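Local coordinates for protein tRNA (Adenine(22)-N(1))-methyltransferase (Mycoplasma capricolum subsp. capricolum, PDB 6QE6) that probably methylates N1 of adenine 22 in tRNA, using S-adenosylmethionine as methyl donor and leaving S-adenosylhomocysteine as product, at residues K143-L147 and E187-G191; I156-F161 and G191-F196. All coordinates share one frame; numbering follows the deposited sequence.

Overall arrangement
Running from the N terminus, the chain lays down the cofactor-binding part of the mixed sheet before reaching helix 143-151, the first partner of contact 1. It turns straight into strand 155-163, an outermost strand of the sheet and the first partner of contact 2, then returns along strand 168-175. Helix 185-190 next comes back to 143-147 and closes contact 1; the chain continues through G191, common to both contacts, and 191-196 closes contact 2 on the strand. The two loops therefore cross. A salt bridge from R146 to E159 joins them; together the contacts tie helix 143-151 and the edge strand to the connection leading into the C-terminal helices.

Contact 1 (K143-L147 and E187-G191)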
loop_
_atom_site.group_PDB
_atom_site.type_symbol
_atom_site.label_atom_id
_atom_site.label_comp_id
_atom_site.label_asym_id
_atom_site.label_seq_id
_atom_site.Cartn_x
_atom_site.Cartn_y
_atom_site.Cartn_z
ATOM N N LYS A 143 9.059 1.830 4.277
ATOM C CA LYS A 143 10.464 1.673 3.898
ATOM C C LYS A 143 10.782 0.228 3.497
ATOM O O LYS A 143 11.547 -0.011 2.562
ATOM C CB LYS A 143 11.366 2.140 5.045
ATOM C CG LYS A 143 12.674 1.377 5.151
ATOM C CD LYS A 143 13.877 2.301 5.274
ATOM C CE LYS A 143 15.159 1.508 5.511
ATOM N NZ LYS A 143 16.214 2.367 6.100
ATOM N N ASN A 144 10.188 -0.747 4.179
ATOM C CA ASN A 144 10.446 -2.138 3.844
ATOM C C ASN A 144 9.787 -2.528 2.520
ATOM O O ASN A 144 10.292 -3.407 1.828
ATOM C CB ASN A 144 9.981 -3.047 4.997
ATOM C CG ASN A 144 8.490 -2.770 5.434
ATOM O OD1 ASN A 144 7.898 -1.733 5.066
ATOM N ND2 ASN A 144 7.903 -3.697 6.230
ATOM N N LEU A 145 8.679 -1.885 2.138
ATOM C CA LEU A 145 8.082 -2.151 0.831
ATOM C C LEU A 145 8.881 -1.517 -0.307
ATOM O O LEU A 145 8.911 -2.065 -1.416
ATOM C CB LEU A 145 6.630 -1.654 0.779
ATOM C CG LEU A 145 5.691 -2.166 1.876
ATOM C CD1 LEU A 145 4.216 -1.822 1.607
ATOM C CD2 LEU A 145 5.892 -3.673 2.057
ATOM N N ARG A 146 9.522 -0.367 -0.063
ATOM C CA ARG A 146 10.341 0.238 -1.101
ATOM C C ARG A 146 11.626 -0.564 -1.309
ATOM O O ARG A 146 12.072 -0.756 -2.447
ATOM C CB ARG A 146 10.632 1.701 -0.746
ATOM C CG ARG A 146 9.423 2.631 -0.970
ATOM C CD ARG A 146 9.738 4.132 -0.839
ATOM N NE ARG A 146 9.971 4.433 0.554
ATOM C CZ ARG A 146 9.156 5.125 1.344
ATOM N NH1 ARG A 146 8.028 5.660 0.892
ATOM N NH2 ARG A 146 9.504 5.291 2.605
ATOM N N LEU A 147 12.213 -1.061 -0.217
ATOM C CA LEU A 147 13.373 -1.939 -0.304
ATOM C C LEU A 147 13.045 -3.187 -1.106
ATOM O O LEU A 147 13.842 -3.640 -1.935
ATOM C CB LEU A 147 13.814 -2.326 1.108
ATOM C CG LEU A 147 15.282 -2.533 1.485
ATOM C CD1 LEU A 147 16.222 -1.666 0.647
ATOM C CD2 LEU A 147 15.439 -2.203 2.974
ATOM N N GLU A 187 15.703 8.249 -0.060
ATOM C CA GLU A 187 14.448 8.010 -0.767
ATOM C C GLU A 187 13.872 6.656 -0.403
ATOM O O GLU A 187 12.656 6.510 -0.257
ATOM C CB GLU A 187 14.663 8.091 -2.270
ATOM C CG GLU A 187 14.703 9.470 -2.832
ATOM C CD GLU A 187 15.047 9.450 -4.300
ATOM O OE1 GLU A 187 16.146 8.956 -4.636
ATOM O OE2 GLU A 187 14.211 9.891 -5.122
ATOM N N ILE A 188 14.729 5.650 -0.267
ATOM C CA ILE A 188 14.253 4.347 0.169
ATOM C C ILE A 188 13.573 4.473 1.522
ATOM O O ILE A 188 12.525 3.861 1.780
ATOM C CB ILE A 188 15.420 3.346 0.198
ATOM C CG1 ILE A 188 15.923 3.108 -1.229
ATOM C CG2 ILE A 188 14.995 2.055 0.836
ATOM C CD1 ILE A 188 16.889 1.940 -1.360
ATOM N N GLU A 189 14.122 5.331 2.380
ATOM C CA GLU A 189 13.611 5.470 3.731
ATOM C C GLU A 189 12.269 6.193 3.750
ATOM O O GLU A 189 11.335 5.765 4.433
ATOM C CB GLU A 189 14.642 6.215 4.579
ATOM C CG GLU A 189 14.172 6.449 5.981
ATOM C CD GLU A 189 14.873 5.562 6.963
ATOM O OE1 GLU A 189 15.955 5.048 6.587
ATOM O OE2 GLU A 189 14.352 5.385 8.094
ATOM N N PHE A 190 12.155 7.295 3.004
ATOM C CA PHE A 190 11.049 8.219 3.188
ATOM C C PHE A 190 10.224 8.497 1.945
ATOM O O PHE A 190 9.212 9.204 2.059
ATOM C CB PHE A 190 11.557 9.561 3.715
ATOM C CG PHE A 190 12.286 9.466 5.002
ATOM C CD1 PHE A 190 11.625 9.084 6.161
ATOM C CD2 PHE A 190 13.639 9.789 5.070
ATOM C CE1 PHE A 190 12.301 9.014 7.373
ATOM C CE2 PHE A 190 14.329 9.735 6.285
ATOM C CZ PHE A 190 13.653 9.346 7.439
ATOM N N GLY A 191 10.633 8.009 0.771
ATOM C CA GLY A 191 9.862 8.210 -0.443
ATOM C C GLY A 191 10.614 8.926 -1.548
ATOM O O GLY A 191 11.299 9.912 -1.270
#
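R146 reaches from helix 143-151 to the C-terminal end of helix 185-190 and lays its guanidinium against the last turn. R146 NE gives a nearly straight hydrogen bond to I188 O (2.9 Å, 167°); that oxygen lies in the guanidinium plane, although NE itself sits above the carbonyl plane. NH2 makes a weak, bent bond to E189 O. One face of the guanidinium is covered by the backbone of F190 and G191, with G191 N 3.3 Å above its centre. The chain gets there by bending at chi3 (-72°), which turns the flat end across the helix terminus. The contact lies where helix 185-190 ends: the arginine donates to I188 O and, weakly, to E189 O of its last turn, and G191 then leaves helical geometry with positive phi. NH1 points on to a salt bridge with E159 of strand 155-163, so a single side chain joins two helices and the edge of the sheet.

One turn earlier in helix 143-151, K143 runs obliquely past E189, its CD 3.5 Å from E189 CA, and its NZ forms a salt bridge with E189 OE1 at 2.7 Å. The lysine arrives from above the carboxylate plane, while E189 OE2 is held by R233 of helix 225-244. On the flank of the contact, L147 CD1 touches I188 CG2 at 3.9 Å, the two side chains crossing at about a right angle.

Contact 2 (I156-F161 and G191-F196); sequences IKYESF and GSKQFF
The ring of F195 lies with one face against the strand backbone at a classic beta bulge, where K157 and Y158 both face E173 of strand 168-175. E159 N sits 3.6 Å above the centre of the ring, and Y158 CA makes a CH-pi contact over the same face; Q194 CG covers the opposite one. F195 CG stands anti to its own carbonyl carbon (chi1 -52°), a setting that carries the ring toward I156, whose O lies near the ring plane 3.5 Å from F195 CZ. The Y158 ring meets F195 obliquely, with planes at 79°.

E159 extends between the two phenylalanines. E159 CG rests 3.8 Å from F195 CD2, while its CB approaches F196 CZ. At the end of the chain, S192 N donates to E159 OE1 (3.2 Å) from the syn side, somewhat out of the carboxylate plane, and OE2 is engaged by R146. The buried carboxylate thus fixes the start of the turn on one oxygen and pairs with an arginine on the other. A water bridges E159 O and F195 O, donating to both.

The F196 ring also touches F161 CB before meeting Y202 of helix 200-217 and Y240 of helix 225-244. The weakly bonded helix about 193-196 is thereby set against edge strand 155-163, with helices 200-217 and 225-244 meeting it through F196.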
loop_
_atom_site.group_PDB
_atom_site.type_symbol
_atom_site.label_atom_id
_atom_site.label_comp_id
_atom_site.label_asym_id
_atom_site.label_seq_id
_atom_site.Cartn_x
_atom_site.Cartn_y
_atom_site.Cartn_z
ATOM N N ILE A 156 8.742 1.727 -8.716
ATOM C CA ILE A 156 7.773 2.386 -7.852
ATOM C C ILE A 156 7.141 3.490 -8.701
ATOM O O ILE A 156 7.712 4.572 -8.876
ATOM C CB ILE A 156 8.432 2.914 -6.573
ATOM C CG1 ILE A 156 8.985 1.735 -5.772
ATOM C CG2 ILE A 156 7.432 3.649 -5.720
ATOM C CD1 ILE A 156 9.915 2.115 -4.629
ATOM N N LYS A 157 5.967 3.200 -9.271
ATOM C CA LYS A 157 5.367 4.110 -10.235
ATOM C C LYS A 157 4.748 5.342 -9.582
ATOM O O LYS A 157 4.699 6.410 -10.203
ATOM C CB LYS A 157 4.294 3.390 -11.050
ATOM C CG LYS A 157 3.602 4.275 -12.073
ATOM C CD LYS A 157 2.874 3.450 -13.125
ATOM C CE LYS A 157 1.949 4.310 -14.007
ATOM N NZ LYS A 157 0.943 3.479 -14.788
ATOM N N TYR A 158 4.234 5.210 -8.364
ATOM C CA TYR A 158 3.513 6.305 -7.737
ATOM C C TYR A 158 3.514 6.107 -6.229
ATOM O O TYR A 158 3.362 4.985 -5.735
ATOM C CB TYR A 158 2.073 6.417 -8.253
ATOM C CG TYR A 158 1.320 7.583 -7.672
ATOM C CD1 TYR A 158 1.690 8.886 -7.974
ATOM C CD2 TYR A 158 0.257 7.385 -6.791
ATOM C CE1 TYR A 158 1.019 9.959 -7.440
ATOM C CE2 TYR A 158 -0.433 8.466 -6.221
ATOM C CZ TYR A 158 -0.053 9.755 -6.565
ATOM O OH TYR A 158 -0.717 10.851 -6.048
ATOM N N GLU A 159 3.705 7.211 -5.516
ATOM C CA GLU A 159 3.553 7.249 -4.077
ATOM C C GLU A 159 2.795 8.505 -3.727
ATOM O O GLU A 159 2.829 9.495 -4.466
ATOM C CB GLU A 159 4.878 7.272 -3.329
ATOM C CG GLU A 159 5.777 6.115 -3.589
ATOM C CD GLU A 159 6.967 6.122 -2.633
ATOM O OE1 GLU A 159 8.121 6.336 -3.093
ATOM O OE2 GLU A 159 6.731 5.923 -1.416
ATOM N N SER A 160 2.113 8.448 -2.582
ATOM C CA SER A 160 1.499 9.632 -1.996
ATOM C C SER A 160 1.201 9.360 -0.525
ATOM O O SER A 160 1.274 8.221 -0.046
ATOM C CB SER A 160 0.244 10.033 -2.756
ATOM O OG SER A 160 -0.871 9.551 -2.072
ATOM N N PHE A 161 0.864 10.430 0.190
ATOM C CA PHE A 161 0.738 10.390 1.642
ATOM C C PHE A 161 -0.614 10.973 2.009
ATOM O O PHE A 161 -0.924 12.105 1.621
ATOM C CB PHE A 161 1.882 11.166 2.316
ATOM C CG PHE A 161 1.872 11.089 3.824
ATOM C CD1 PHE A 161 2.150 9.889 4.480
ATOM C CD2 PHE A 161 1.588 12.223 4.592
ATOM C CE1 PHE A 161 2.143 9.814 5.871
ATOM C CE2 PHE A 161 1.592 12.165 5.982
ATOM C CZ PHE A 161 1.866 10.961 6.622
ATOM N N GLY A 191 10.633 8.009 0.771
ATOM C CA GLY A 191 9.862 8.210 -0.443
ATOM C C GLY A 191 10.614 8.926 -1.548
ATOM O O GLY A 191 11.299 9.912 -1.270
ATOM N N SER A 192 10.508 8.442 -2.795
ATOM C CA SER A 192 11.095 9.139 -3.943
ATOM C C SER A 192 10.728 10.618 -3.925
ATOM O O SER A 192 9.549 10.966 -3.819
ATOM C CB SER A 192 10.623 8.508 -5.264
ATOM O OG SER A 192 10.565 7.081 -5.215
ATOM N N LYS A 193 11.751 11.484 -4.015
ATOM C CA LYS A 193 11.550 12.939 -4.006
ATOM C C LYS A 193 10.473 13.375 -4.988
ATOM O O LYS A 193 9.645 14.247 -4.680
ATOM C CB LYS A 193 12.844 13.658 -4.366
ATOM C CG LYS A 193 14.051 13.247 -3.589
ATOM C CD LYS A 193 15.272 13.956 -4.166
ATOM C CE LYS A 193 16.074 13.068 -5.111
ATOM N NZ LYS A 193 17.542 13.227 -4.852
ATOM N N GLN A 194 10.517 12.807 -6.188
ATOM C CA GLN A 194 9.555 12.961 -7.265
ATOM C C GLN A 194 8.107 13.057 -6.784
ATOM O O GLN A 194 7.347 13.903 -7.259
ATOM C CB GLN A 194 9.745 11.781 -8.215
ATOM C CG GLN A 194 8.553 11.405 -9.004
ATOM C CD GLN A 194 8.848 10.271 -9.968
ATOM O OE1 GLN A 194 9.603 9.338 -9.648
ATOM N NE2 GLN A 194 8.278 10.360 -11.172
ATOM N N PHE A 195 7.717 12.201 -5.839
ATOM C CA PHE A 195 6.335 12.140 -5.387
ATOM C C PHE A 195 6.055 13.035 -4.183
ATOM O O PHE A 195 4.879 13.300 -3.887
ATOM C CB PHE A 195 5.953 10.688 -5.060
ATOM C CG PHE A 195 6.248 9.709 -6.180
ATOM C CD1 PHE A 195 5.587 9.798 -7.403
ATOM C CD2 PHE A 195 7.191 8.698 -6.013
ATOM C CE1 PHE A 195 5.864 8.900 -8.445
ATOM C CE2 PHE A 195 7.470 7.789 -7.061
ATOM C CZ PHE A 195 6.804 7.898 -8.272
ATOM N N PHE A 196 7.088 13.535 -3.497
ATOM C CA PHE A 196 6.861 14.286 -2.272
ATOM C C PHE A 196 7.457 15.690 -2.237
ATOM O O PHE A 196 7.299 16.365 -1.220
ATOM C CB PHE A 196 7.364 13.475 -1.065
ATOM C CG PHE A 196 6.627 12.179 -0.881
ATOM C CD1 PHE A 196 5.309 12.175 -0.437
ATOM C CD2 PHE A 196 7.227 10.967 -1.206
ATOM C CE1 PHE A 196 4.608 10.976 -0.303
ATOM C CE2 PHE A 196 6.533 9.764 -1.064
ATOM C CZ PHE A 196 5.215 9.774 -0.613
HETATM O O HOH W 1 10.287 5.389 -7.946
HETATM O O HOH W 2 2.485 12.250 -4.822
#